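Local coordinates for N-terminal acetyltransferase-like protein (Chaetomium thermophilum, PDB 5NNP) that probably serves as the auxiliary, helical-repeat subunit of an N-terminal acetyltransferase of the NatA type, a scaffold built from TPR-like helix pairs, at residues K447-Q452 with L462-L467; N456-A461 with G494-R499. One frame throughout, in Å; residues are numbered along the deposited sequence.

In the fold
Interactions 1 and 2 share helix 458-465 and follow one another along it, their centres about 11 Å apart. Interaction 1 packs the later part of that helix against helix 442-454, its predecessor in the helical array; interaction 2 joins its start, and the turn leading into it, to the end of helix 487-499. The two contacts also touch directly. Gln452 O lies 2.7 Å from Glu457 N, a probable hydrogen bond that closes the turn between the paired helices, and Gln452 OE1 rests 3.2 Å from Ala461 CA. The phosphate ion beside interaction 1, probably from the crystallisation liquor, is bound by lysines whose helix contributes to this same pairing.

Interaction 1. Residues K447-Q452 with L462-L467; sequences KAAKYQ and LATMGL. With PO4 (phosphate ion), chain U.
Ala449 lays its methyl against the thioether of Met465, CB to SD 3.6 Å, with Met465 CG almost as near. A side chain as small as alanine's suits this close approach, the CA atoms of Ala449 and Thr464 being 5.9 Å apart. The bend of the methionine at chi2 brings SD to Ala449 CB, and that at chi3 turns CE away from it. Beside it, Thr464 presents its two branches, CG2 and OG1, to helix 442-454. Its CG2, anti to the backbone N, is directed at the Ala448-Ala449 backbone and lies 4.3 Å from Ala448 CB. Its hydroxyl OG1 donates to Gln452 OE1 at 2.8 Å, in the carbonyl plane and on a lone pair, with a C=O...donor angle of 122°; OG1 is also hydrogen-bonded to Lys460 O, one turn back in its own helix. Threonine thus offers apolar packing and a polar link from one short side chain, and the buried glutamine oxygen gains a donor. On the far flank of helix 442-454, Lys447 and Lys450 converge on one phosphate oxygen: Lys450 NZ donates to O3 at 2.7 Å, Lys447 NZ more weakly at 3.0 Å, and Arg416 also binds the ion. The contact joins two successive antiparallel helices of a TPR-like array, consistent with the family: helix 424-436 lies against Tyr451, Gln452 and Thr464, while Trp488 and Phe489 of helix 487-499 cover Met465.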
loop_
_atom_site.group_PDB
_atom_site.type_symbol
_atom_site.label_atom_id
_atom_site.label_comp_id
_atom_site.label_asym_id
_atom_site.label_seq_id
_atom_site.Cartn_x
_atom_site.Cartn_y
_atom_site.Cartn_z
ATOM N N LYS A 447 -5.860 18.394 -9.561
ATOM C CA LYS A 447 -5.880 18.324 -11.014
ATOM C C LYS A 447 -5.230 19.549 -11.665
ATOM O O LYS A 447 -4.456 19.440 -12.625
ATOM C CB LYS A 447 -7.314 18.191 -11.496
ATOM C CG LYS A 447 -7.715 16.789 -11.789
ATOM C CD LYS A 447 -7.080 16.333 -13.073
ATOM C CE LYS A 447 -7.359 14.862 -13.302
ATOM N NZ LYS A 447 -6.539 13.996 -12.403
ATOM N N ALA A 448 -5.552 20.719 -11.133
ATOM C CA ALA A 448 -5.041 21.953 -11.706
ATOM C C ALA A 448 -3.525 21.996 -11.548
ATOM O O ALA A 448 -2.795 22.242 -12.510
ATOM C CB ALA A 448 -5.708 23.179 -11.053
ATOM N N ALA A 449 -3.047 21.721 -10.341
ATOM C CA ALA A 449 -1.606 21.654 -10.103
ATOM C C ALA A 449 -0.901 20.675 -11.054
ATOM O O ALA A 449 0.173 20.967 -11.569
ATOM C CB ALA A 449 -1.333 21.271 -8.664
ATOM N N LYS A 450 -1.508 19.517 -11.278
ATOM C CA LYS A 450 -0.923 18.501 -12.135
ATOM C C LYS A 450 -0.818 19.029 -13.550
ATOM O O LYS A 450 0.243 18.945 -14.186
ATOM C CB LYS A 450 -1.752 17.217 -12.108
ATOM C CG LYS A 450 -1.254 16.127 -13.059
ATOM C CD LYS A 450 -2.279 15.004 -13.185
ATOM C CE LYS A 450 -1.828 13.914 -14.151
ATOM N NZ LYS A 450 -2.702 12.709 -14.046
ATOM N N TYR A 451 -1.924 19.586 -14.037
ATOM C CA TYR A 451 -1.947 20.180 -15.371
ATOM C C TYR A 451 -0.914 21.306 -15.532
ATOM O O TYR A 451 -0.294 21.446 -16.582
ATOM C CB TYR A 451 -3.357 20.674 -15.698
ATOM C CG TYR A 451 -4.187 19.575 -16.316
ATOM C CD1 TYR A 451 -4.214 18.313 -15.747
ATOM C CD2 TYR A 451 -4.913 19.784 -17.482
ATOM C CE1 TYR A 451 -4.942 17.291 -16.308
ATOM C CE2 TYR A 451 -5.653 18.762 -18.050
ATOM C CZ TYR A 451 -5.656 17.519 -17.460
ATOM O OH TYR A 451 -6.383 16.494 -18.020
ATOM N N GLN A 452 -0.698 22.080 -14.484
ATOM C CA GLN A 452 0.305 23.127 -14.540
ATOM C C GLN A 452 1.716 22.537 -14.626
ATOM O O GLN A 452 2.551 23.021 -15.408
ATOM C CB GLN A 452 0.141 24.058 -13.338
ATOM C CG GLN A 452 -1.131 24.916 -13.445
ATOM C CD GLN A 452 -1.531 25.601 -12.146
ATOM O OE1 GLN A 452 -0.977 25.314 -11.082
ATOM N NE2 GLN A 452 -2.502 26.515 -12.229
ATOM N N LEU A 462 3.008 24.605 -7.468
ATOM C CA LEU A 462 3.278 24.569 -6.038
ATOM C C LEU A 462 2.426 25.598 -5.275
ATOM O O LEU A 462 2.045 25.374 -4.128
ATOM C CB LEU A 462 4.769 24.811 -5.781
ATOM C CG LEU A 462 5.304 24.605 -4.354
ATOM C CD1 LEU A 462 4.915 23.248 -3.809
ATOM C CD2 LEU A 462 6.821 24.784 -4.277
ATOM N N ALA A 463 2.119 26.726 -5.907
ATOM C CA ALA A 463 1.337 27.745 -5.219
ATOM C C ALA A 463 -0.142 27.360 -5.195
ATOM O O ALA A 463 -0.883 27.741 -4.288
ATOM C CB ALA A 463 1.533 29.094 -5.864
ATOM N N THR A 464 -0.566 26.604 -6.200
ATOM C CA THR A 464 -1.912 26.051 -6.222
ATOM C C THR A 464 -2.087 25.067 -5.058
ATOM O O THR A 464 -3.081 25.100 -4.323
ATOM C CB THR A 464 -2.189 25.338 -7.554
ATOM O OG1 THR A 464 -1.942 26.231 -8.647
ATOM C CG2 THR A 464 -3.624 24.812 -7.618
ATOM N N MET A 465 -1.105 24.186 -4.893
ATOM C CA MET A 465 -1.166 23.207 -3.825
ATOM C C MET A 465 -1.123 23.918 -2.472
ATOM O O MET A 465 -1.698 23.436 -1.496
ATOM C CB MET A 465 -0.030 22.198 -3.952
ATOM C CG MET A 465 -0.062 21.383 -5.229
ATOM S SD MET A 465 -1.221 19.993 -5.272
ATOM C CE MET A 465 -0.475 18.882 -4.077
ATOM N N GLY A 466 -0.450 25.067 -2.433
ATOM C CA GLY A 466 -0.377 25.885 -1.237
ATOM C C GLY A 466 -1.747 26.281 -0.707
ATOM O O GLY A 466 -1.896 26.589 0.479
ATOM N N LEU A 467 -2.761 26.262 -1.573
ATOM C CA LEU A 467 -4.115 26.550 -1.123
ATOM C C LEU A 467 -4.656 25.482 -0.144
ATOM O O LEU A 467 -5.604 25.744 0.596
ATOM C CB LEU A 467 -5.052 26.693 -2.318
ATOM C CG LEU A 467 -5.180 28.064 -3.021
ATOM C CD1 LEU A 467 -4.003 28.988 -2.739
ATOM C CD2 LEU A 467 -5.373 27.873 -4.519
HETATM P P PO4 U . -6.087 13.223 -16.203
HETATM O O1 PO4 U . -6.217 14.509 -16.980
HETATM O O2 PO4 U . -5.512 12.169 -17.122
HETATM O O3 PO4 U . -5.158 13.407 -15.021
HETATM O O4 PO4 U . -7.452 12.815 -15.701
#

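Interaction 2. Residues N456-A461 with G494-R499; sequences NENEKA and GEAWQR
The backbones come together where the turn into helix 458-465 meets the last turns of helix 487-499, the CA atoms of Asn456 and Ala496 being 5.3 Å apart. Asn456 is the C-prime residue of a Schellman motif that ends helix 442-454; its positive phi, 58°, is one that asparagine tolerates better than most residues. Glu457 then takes the N-cap position of the next helix, completing the turn of a TPR-like helical hairpin. From this turn the Asn456 amide reaches Arg499. Asn456 OD1 accepts from Arg499 NE at 2.7 Å, in the carbonyl plane on a lone pair, and, weakly, from Arg499 NH2 at 3.2 Å. This oxygen lies at the NE/NH2 edge of the guanidinium, near its plane, and the two groups are nearly coplanar, 12° apart. NH2 also bonds to Leu453 O, tying the arginine to the end of the preceding helix as well.

Two residues earlier, Trp497 starts away from the other segment, but with CG anti to the carbonyl carbon its long indole reaches back to Asn458. Asn458 ND2 sits 3.1 Å above the plane of the Trp497 ring, offset toward the rim over NE1 and CD1, the amide inclined by 32°, while Asn458 CB packs 3.6 Å from Trp497 CZ2. The amide itself is held by Asp493 through ND2 and by Arg500 through OD1, and Arg500 also pairs with Glu459. An alanine in place of Trp497 would probably leave the Asn458 CB and the face of its amide without their aromatic cover and open a gap beside Leu505 of helix 503-523. Small Ala496 lets the Asn458 amide come close to the helix, its CB 3.3 Å from Asn458 ND2.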
loop_
_atom_site.group_PDB
_atom_site.type_symbol
_atom_site.label_atom_id
_atom_site.label_comp_id
_atom_site.label_asym_id
_atom_site.label_seq_id
_atom_site.Cartn_x
_atom_site.Cartn_y
_atom_site.Cartn_z
ATOM N N ASN A 456 4.799 22.444 -17.428
ATOM C CA ASN A 456 6.077 22.851 -16.885
ATOM C C ASN A 456 6.043 24.125 -16.067
ATOM O O ASN A 456 7.044 24.831 -16.016
ATOM C CB ASN A 456 7.104 23.001 -18.000
ATOM C CG ASN A 456 7.508 21.675 -18.594
ATOM O OD1 ASN A 456 7.148 20.622 -18.076
ATOM N ND2 ASN A 456 8.264 21.717 -19.687
ATOM N N GLU A 457 4.925 24.405 -15.394
ATOM C CA GLU A 457 4.867 25.569 -14.506
ATOM C C GLU A 457 4.992 25.181 -13.034
ATOM O O GLU A 457 4.028 25.295 -12.269
ATOM C CB GLU A 457 3.571 26.343 -14.713
ATOM C CG GLU A 457 3.456 27.047 -16.049
ATOM C CD GLU A 457 2.074 27.621 -16.256
ATOM O OE1 GLU A 457 1.872 28.811 -15.925
ATOM O OE2 GLU A 457 1.182 26.881 -16.735
ATOM N N ASN A 458 6.179 24.739 -12.634
ATOM C CA ASN A 458 6.381 24.200 -11.287
ATOM C C ASN A 458 5.996 25.163 -10.180
ATOM O O ASN A 458 5.243 24.825 -9.268
ATOM C CB ASN A 458 7.842 23.784 -11.106
ATOM C CG ASN A 458 8.271 22.753 -12.122
ATOM O OD1 ASN A 458 8.316 23.026 -13.326
ATOM N ND2 ASN A 458 8.560 21.554 -11.653
ATOM N N GLU A 459 6.524 26.371 -10.263
ATOM C CA GLU A 459 6.354 27.338 -9.197
ATOM C C GLU A 459 4.876 27.722 -9.046
ATOM O O GLU A 459 4.383 27.907 -7.925
ATOM C CB GLU A 459 7.250 28.555 -9.453
ATOM C CG GLU A 459 7.487 28.832 -10.913
ATOM C CD GLU A 459 8.756 28.204 -11.454
ATOM O OE1 GLU A 459 8.651 27.388 -12.389
ATOM O OE2 GLU A 459 9.857 28.549 -10.977
ATOM N N LYS A 460 4.166 27.806 -10.170
ATOM C CA LYS A 460 2.723 28.013 -10.140
ATOM C C LYS A 460 2.012 26.815 -9.529
ATOM O O LYS A 460 1.166 26.980 -8.644
ATOM C CB LYS A 460 2.187 28.275 -11.538
ATOM C CG LYS A 460 0.753 28.797 -11.615
ATOM C CD LYS A 460 0.408 29.001 -13.084
ATOM C CE LYS A 460 -0.563 30.121 -13.347
ATOM N NZ LYS A 460 -0.474 30.422 -14.801
ATOM N N ALA A 461 2.351 25.606 -9.990
ATOM C CA ALA A 461 1.676 24.405 -9.490
ATOM C C ALA A 461 1.812 24.306 -7.973
ATOM O O ALA A 461 0.847 23.986 -7.277
ATOM C CB ALA A 461 2.221 23.158 -10.152
ATOM N N GLY A 494 9.236 16.427 -10.188
ATOM C CA GLY A 494 10.555 16.029 -10.637
ATOM C C GLY A 494 10.636 15.949 -12.147
ATOM O O GLY A 494 11.548 16.511 -12.756
ATOM N N GLU A 495 9.676 15.259 -12.753
ATOM C CA GLU A 495 9.646 15.092 -14.192
ATOM C C GLU A 495 9.568 16.451 -14.886
ATOM O O GLU A 495 10.227 16.678 -15.909
ATOM C CB GLU A 495 8.480 14.182 -14.593
ATOM C CG GLU A 495 8.630 12.766 -14.045
ATOM C CD GLU A 495 7.500 11.828 -14.428
ATOM O OE1 GLU A 495 6.476 12.280 -14.977
ATOM O OE2 GLU A 495 7.641 10.618 -14.184
ATOM N N ALA A 496 8.795 17.365 -14.310
ATOM C CA ALA A 496 8.715 18.734 -14.823
ATOM C C ALA A 496 10.062 19.474 -14.769
ATOM O O ALA A 496 10.488 20.086 -15.754
ATOM C CB ALA A 496 7.671 19.508 -14.056
ATOM N N TRP A 497 10.713 19.435 -13.608
ATOM C CA TRP A 497 12.025 20.046 -13.433
ATOM C C TRP A 497 13.050 19.432 -14.383
ATOM O O TRP A 497 13.925 20.128 -14.904
ATOM C CB TRP A 497 12.510 19.904 -11.984
ATOM C CG TRP A 497 11.928 20.923 -11.062
ATOM C CD1 TRP A 497 11.181 20.689 -9.944
ATOM C CD2 TRP A 497 12.029 22.351 -11.187
ATOM N NE1 TRP A 497 10.812 21.883 -9.364
ATOM C CE2 TRP A 497 11.322 22.914 -10.106
ATOM C CE3 TRP A 497 12.655 23.203 -12.099
ATOM C CZ2 TRP A 497 11.221 24.295 -9.919
ATOM C CZ3 TRP A 497 12.551 24.578 -11.912
ATOM C CH2 TRP A 497 11.839 25.110 -10.834
ATOM N N GLN A 498 12.944 18.124 -14.597
ATOM C CA GLN A 498 13.838 17.445 -15.521
ATOM C C GLN A 498 13.612 17.983 -16.922
ATOM O O GLN A 498 14.568 18.244 -17.637
ATOM C CB GLN A 498 13.624 15.936 -15.480
ATOM C CG GLN A 498 14.615 15.130 -16.279
ATOM C CD GLN A 498 14.517 13.644 -15.965
ATOM O OE1 GLN A 498 14.144 13.245 -14.854
ATOM N NE2 GLN A 498 14.834 12.817 -16.947
ATOM N N ARG A 499 12.349 18.180 -17.292
ATOM C CA ARG A 499 12.002 18.708 -18.608
ATOM C C ARG A 499 12.526 20.121 -18.825
ATOM O O ARG A 499 12.706 20.557 -19.965
ATOM C CB ARG A 499 10.486 18.704 -18.816
ATOM C CG ARG A 499 9.894 17.342 -19.105
ATOM C CD ARG A 499 8.483 17.464 -19.652
ATOM N NE ARG A 499 7.537 18.005 -18.676
ATOM C CZ ARG A 499 6.919 17.279 -17.749
ATOM N NH1 ARG A 499 7.159 15.979 -17.661
ATOM N NH2 ARG A 499 6.067 17.852 -16.906
#